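Lectin-like protein (Entamoeba histolytica HM-1:IMSS-A, PDB 5ZBT) is an ERGIC-53-like protein of undetermined function whose legume lectin-like domain, the part present here, probably binds D-mannose. Local coordinates at residues I88-K93 with N161-K166; K46-V51 with I58-I63. All blocks are in the same frame, centred on the assembly; numbering follows the deposited sequence.

Overall arrangement
Both contacts belong to the legume lectin-like domain, a sandwich of two antiparallel sheets. From the N terminus, strand 43-46 forms an edge of one sheet; the chain then turns at Gly47 and Pro48 into strand 50-51, at the edge of the other. Interaction 2 closes the short loop of the hairpin 50-51/56-59, packing the turn on the corner at Ile58. Interaction 1 comes later and spans a much longer excursion, joining the end of strand 80-90 to the loop between strands 153-158 and 170-176. The two follow in series, neither nested nor crossed, with centres about 17 Å apart; strand 220-231, between strands 56-59 and 80-90, lies beside both.

Interaction 1 (I88-K93 with N161-K166)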
loop_
_atom_site.group_PDB
_atom_site.type_symbol
_atom_site.label_atom_id
_atom_site.label_comp_id
_atom_site.label_asym_id
_atom_site.label_seq_id
_atom_site.Cartn_x
_atom_site.Cartn_y
_atom_site.Cartn_z
ATOM N N ILE A 88 -9.381 8.251 2.611
ATOM C CA ILE A 88 -10.046 7.247 3.444
ATOM C C ILE A 88 -11.219 7.903 4.173
ATOM O O ILE A 88 -11.054 8.944 4.818
ATOM C CB ILE A 88 -9.063 6.601 4.441
ATOM C CG1 ILE A 88 -7.920 5.894 3.710
ATOM C CG2 ILE A 88 -9.764 5.578 5.333
ATOM C CD1 ILE A 88 -6.768 5.525 4.636
ATOM N N ILE A 89 -12.400 7.296 4.076
ATOM C CA ILE A 89 -13.624 7.838 4.667
ATOM C C ILE A 89 -14.068 6.933 5.807
ATOM O O ILE A 89 -14.215 5.719 5.622
ATOM C CB ILE A 89 -14.751 7.984 3.629
ATOM C CG1 ILE A 89 -14.315 8.887 2.477
ATOM C CG2 ILE A 89 -15.992 8.557 4.281
ATOM C CD1 ILE A 89 -13.691 10.183 2.949
ATOM N N CYS A 90 -14.301 7.530 6.979
ATOM C CA CYS A 90 -14.813 6.819 8.149
ATOM C C CYS A 90 -15.790 7.718 8.886
ATOM O O CYS A 90 -15.386 8.767 9.403
ATOM C CB CYS A 90 -13.683 6.412 9.093
ATOM S SG CYS A 90 -12.191 5.825 8.257
ATOM N N LYS A 91 -17.064 7.305 8.945
ATOM C CA LYS A 91 -18.062 8.042 9.725
ATOM C C LYS A 91 -17.602 8.232 11.159
ATOM O O LYS A 91 -17.644 9.348 11.694
ATOM C CB LYS A 91 -19.412 7.322 9.704
ATOM N N GLU A 92 -17.122 7.153 11.788
ATOM C CA GLU A 92 -16.693 7.200 13.180
ATOM C C GLU A 92 -15.225 6.793 13.212
ATOM O O GLU A 92 -14.401 7.444 12.573
ATOM C CB GLU A 92 -17.604 6.357 14.054
ATOM N N LYS A 93 -14.876 5.745 13.944
ATOM C CA LYS A 93 -13.517 5.232 13.968
ATOM C C LYS A 93 -13.315 4.283 12.788
ATOM O O LYS A 93 -14.164 3.430 12.520
ATOM C CB LYS A 93 -13.243 4.512 15.288
ATOM C CG LYS A 93 -11.767 4.268 15.541
ATOM C CD LYS A 93 -11.494 2.881 16.130
ATOM C CE LYS A 93 -10.009 2.693 16.406
ATOM N NZ LYS A 93 -9.409 3.944 17.001
ATOM N N ASN A 161 -3.258 10.894 12.625
ATOM C CA ASN A 161 -4.029 11.719 11.701
ATOM C C ASN A 161 -3.899 11.301 10.236
ATOM O O ASN A 161 -4.078 12.135 9.340
ATOM C CB ASN A 161 -3.653 13.194 11.861
ATOM C CG ASN A 161 -3.929 13.710 13.261
ATOM O OD1 ASN A 161 -3.047 14.274 13.914
ATOM N ND2 ASN A 161 -5.157 13.511 13.732
ATOM N N ILE A 162 -3.659 10.015 9.969
ATOM C CA ILE A 162 -3.455 9.580 8.586
ATOM C C ILE A 162 -4.715 9.802 7.755
ATOM O O ILE A 162 -4.660 10.396 6.670
ATOM C CB ILE A 162 -2.986 8.119 8.528
ATOM C CG1 ILE A 162 -1.532 8.009 8.978
ATOM C CG2 ILE A 162 -3.096 7.602 7.117
ATOM C CD1 ILE A 162 -1.096 6.573 9.261
ATOM N N GLN A 163 -5.878 9.353 8.244
ATOM C CA GLN A 163 -7.079 9.583 7.446
ATOM C C GLN A 163 -7.770 10.895 7.767
ATOM O O GLN A 163 -8.570 11.359 6.944
ATOM C CB GLN A 163 -8.090 8.427 7.571
ATOM C CG GLN A 163 -8.909 8.393 8.828
ATOM C CD GLN A 163 -10.139 9.283 8.781
ATOM O OE1 GLN A 163 -10.397 10.017 9.733
ATOM N NE2 GLN A 163 -10.895 9.232 7.682
ATOM N N LYS A 164 -7.471 11.504 8.922
ATOM C CA LYS A 164 -8.049 12.791 9.307
ATOM C C LYS A 164 -7.460 13.966 8.538
ATOM O O LYS A 164 -7.962 15.088 8.681
ATOM C CB LYS A 164 -7.858 13.024 10.810
ATOM C CG LYS A 164 -8.864 12.283 11.688
ATOM C CD LYS A 164 -8.310 12.071 13.100
ATOM C CE LYS A 164 -9.399 11.704 14.105
ATOM N NZ LYS A 164 -10.057 10.392 13.822
ATOM N N ASP A 165 -6.399 13.751 7.761
ATOM C CA ASP A 165 -5.869 14.780 6.864
ATOM C C ASP A 165 -6.830 14.941 5.690
ATOM O O ASP A 165 -6.896 14.079 4.808
ATOM C CB ASP A 165 -4.463 14.385 6.399
ATOM C CG ASP A 165 -3.814 15.417 5.475
ATOM O OD1 ASP A 165 -4.468 16.388 5.039
ATOM O OD2 ASP A 165 -2.612 15.259 5.179
ATOM N N LYS A 166 -7.564 16.055 5.662
ATOM C CA LYS A 166 -8.583 16.265 4.635
ATOM C C LYS A 166 -8.006 16.396 3.229
ATOM O O LYS A 166 -8.735 16.181 2.252
ATOM C CB LYS A 166 -9.408 17.502 4.972
ATOM C CG LYS A 166 -10.218 17.356 6.246
ATOM C CD LYS A 166 -9.829 18.391 7.290
ATOM C CE LYS A 166 -11.029 18.734 8.168
ATOM N NZ LYS A 166 -11.866 17.530 8.471
HETATM O O HOH W 1 -8.226 10.093 4.201
#
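Gln163 reaches across to Ile88 and Cys90 with its aliphatic stem on one and its amide near both. The CB atoms of Ile88 and Gln163 are 3.8 Å apart, and CG2 of Ile88 lies 4.0 Å from the same Gln163 CB; the two side chains pass at a slant. Ile88 carries CG2 anti to its backbone N, with CG1 beside that N, which leaves the methyl branch next to the glutamine stem. A beta-branched residue suits this buried position because it offers hydrocarbon close to the backbone.

In Gln163, CG stands between the backbone N and the carbonyl carbon (chi1 78°), and a second bend at chi2 (84°) folds the amide back toward the strand end. NE2 comes within 2.9 Å of Ile88 O, but the bond is weak, its N-H turned well off line at 126°. The same nitrogen is 3.7 Å from Cys90 SG, a van der Waals neighbour. Glutamine fits here because one residue supplies both an apolar stem and a polar end that can meet a backbone carbonyl. The sulfur of Cys90 is held in a disulfide with Cys94, a residue that Gln163 also touches.

A water gives a second link between the backbones: it accepts from Ile88 N at 2.7 Å and can donate to Gln163 O at 3.0 Å, though it has other acceptors in reach. On the loop side, Asp165 OD2 accepts from Asn189 N, tying the polypeptide after Gln163 to the turn beyond strand 181-188, while OD1 bonds Asp167 N nearby. The arrangement is a loop-to-strand contact at the end of one sheet of a legume lectin-like beta sandwich, beside the short-range Cys90-Cys94 disulfide.

Interaction 2 (K46-V51 with I58-I63); sequences KGPIIV and ITPNGI
Backbone torsions at Pro48 (phi -74°, psi 50°) fold the chain into an inverse gamma turn, closed by Ile49 N donating to Gly47 O at 2.7 Å, and this presents the proline ring to Pro60. Gly47 enters the turn with phi 117°, where a CB would jam against the preceding carbonyl, so glycine suits the place. The two rings cross at about a right angle: Pro60 CD lies 3.6 Å from CG and 3.7 Å from CB of Pro48, an apolar contact between rigid side chains.

Beside them, Ile49 turns CG1 to the side of its own backbone N, and CG1 rests 3.9 Å from Ile58 O. Ile58 meets the turn mainly through its backbone, while its side chain points away and packs on Met69 and Val224, a fitting role for a large aliphatic residue. Its carbonyl accepts from Ser67 OG, and Pro48 O accepts from Gln57 NE2, so both oxygens have polar partners. No hydrogen bond joins the two segments directly. This is a proline-lined turn packed against the base of an edge beta hairpin, where a legume lectin-like sandwich passes from one sheet to the other.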
loop_
_atom_site.group_PDB
_atom_site.type_symbol
_atom_site.label_atom_id
_atom_site.label_comp_id
_atom_site.label_asym_id
_atom_site.label_seq_id
_atom_site.Cartn_x
_atom_site.Cartn_y
_atom_site.Cartn_z
ATOM N N LYS A 46 -9.644 -7.140 -8.319
ATOM C CA LYS A 46 -10.276 -8.326 -7.746
ATOM C C LYS A 46 -10.957 -7.896 -6.449
ATOM O O LYS A 46 -10.290 -7.694 -5.428
ATOM C CB LYS A 46 -9.245 -9.424 -7.522
ATOM C CG LYS A 46 -9.755 -10.643 -6.768
ATOM C CD LYS A 46 -10.817 -11.406 -7.536
ATOM C CE LYS A 46 -10.573 -12.911 -7.421
ATOM N NZ LYS A 46 -11.743 -13.737 -7.851
ATOM N N GLY A 47 -12.286 -7.759 -6.502
ATOM C CA GLY A 47 -13.064 -7.222 -5.412
ATOM C C GLY A 47 -13.749 -5.945 -5.853
ATOM O O GLY A 47 -13.657 -5.535 -7.015
ATOM N N PRO A 48 -14.440 -5.283 -4.933
ATOM C CA PRO A 48 -15.187 -4.062 -5.288
ATOM C C PRO A 48 -14.329 -2.830 -5.525
ATOM O O PRO A 48 -14.612 -1.756 -4.974
ATOM C CB PRO A 48 -16.096 -3.846 -4.075
ATOM C CG PRO A 48 -15.318 -4.461 -2.948
ATOM C CD PRO A 48 -14.681 -5.699 -3.543
ATOM N N ILE A 49 -13.301 -2.960 -6.358
ATOM C CA ILE A 49 -12.542 -1.806 -6.817
ATOM C C ILE A 49 -13.360 -1.074 -7.876
ATOM O O ILE A 49 -14.006 -1.708 -8.722
ATOM C CB ILE A 49 -11.181 -2.255 -7.374
ATOM C CG1 ILE A 49 -10.272 -2.730 -6.246
ATOM C CG2 ILE A 49 -10.539 -1.145 -8.191
ATOM C CD1 ILE A 49 -9.692 -4.089 -6.513
ATOM N N ILE A 50 -13.340 0.262 -7.835
ATOM C CA ILE A 50 -14.032 1.091 -8.814
ATOM C C ILE A 50 -13.187 2.321 -9.095
ATOM O O ILE A 50 -12.843 3.060 -8.169
ATOM C CB ILE A 50 -15.427 1.551 -8.338
ATOM C CG1 ILE A 50 -16.375 0.374 -8.085
ATOM C CG2 ILE A 50 -16.012 2.511 -9.356
ATOM C CD1 ILE A 50 -17.698 0.802 -7.407
ATOM N N VAL A 51 -12.899 2.578 -10.364
ATOM C CA VAL A 51 -12.218 3.812 -10.755
ATOM C C VAL A 51 -13.267 4.915 -10.884
ATOM O O VAL A 51 -14.144 4.853 -11.748
ATOM C CB VAL A 51 -11.438 3.643 -12.063
ATOM C CG1 VAL A 51 -10.709 4.937 -12.407
ATOM C CG2 VAL A 51 -10.487 2.454 -11.968
ATOM N N ILE A 58 -10.897 1.351 -3.313
ATOM C CA ILE A 58 -10.435 0.003 -2.996
ATOM C C ILE A 58 -11.533 -0.799 -2.303
ATOM O O ILE A 58 -11.881 -1.892 -2.755
ATOM C CB ILE A 58 -9.137 0.073 -2.156
ATOM C CG1 ILE A 58 -8.159 1.068 -2.781
ATOM C CG2 ILE A 58 -8.431 -1.308 -2.079
ATOM C CD1 ILE A 58 -7.666 0.598 -4.151
ATOM N N THR A 59 -12.115 -0.267 -1.213
ATOM C CA THR A 59 -13.322 -0.822 -0.603
ATOM C C THR A 59 -14.402 0.244 -0.469
ATOM O O THR A 59 -14.107 1.392 -0.114
ATOM C CB THR A 59 -13.081 -1.417 0.804
ATOM O OG1 THR A 59 -12.530 -0.418 1.685
ATOM C CG2 THR A 59 -12.201 -2.646 0.768
ATOM N N PRO A 60 -15.662 -0.113 -0.704
ATOM C CA PRO A 60 -16.781 0.734 -0.271
ATOM C C PRO A 60 -17.129 0.414 1.180
ATOM O O PRO A 60 -16.554 -0.501 1.784
ATOM C CB PRO A 60 -17.910 0.322 -1.221
ATOM C CG PRO A 60 -17.679 -1.134 -1.403
ATOM C CD PRO A 60 -16.144 -1.315 -1.411
ATOM N N ASN A 61 -18.083 1.175 1.733
ATOM C CA ASN A 61 -18.649 0.840 3.040
ATOM C C ASN A 61 -19.134 -0.610 3.073
ATOM O O ASN A 61 -19.605 -1.152 2.069
ATOM C CB ASN A 61 -19.817 1.771 3.377
ATOM C CG ASN A 61 -19.368 3.185 3.706
ATOM O OD1 ASN A 61 -18.289 3.406 4.262
ATOM N ND2 ASN A 61 -20.206 4.153 3.368
ATOM N N GLY A 62 -19.026 -1.242 4.246
ATOM C CA GLY A 62 -19.449 -2.623 4.409
ATOM C C GLY A 62 -18.466 -3.486 5.188
ATOM O O GLY A 62 -17.306 -3.629 4.778
ATOM N N ILE A 63 -18.934 -4.080 6.297
ATOM C CA ILE A 63 -18.090 -4.897 7.167
ATOM C C ILE A 63 -17.434 -6.031 6.381
ATOM O O ILE A 63 -18.068 -6.682 5.543
ATOM C CB ILE A 63 -18.922 -5.458 8.339
ATOM C CG1 ILE A 63 -19.509 -4.335 9.210
ATOM C CG2 ILE A 63 -18.081 -6.393 9.227
ATOM C CD1 ILE A 63 -20.467 -4.849 10.310
#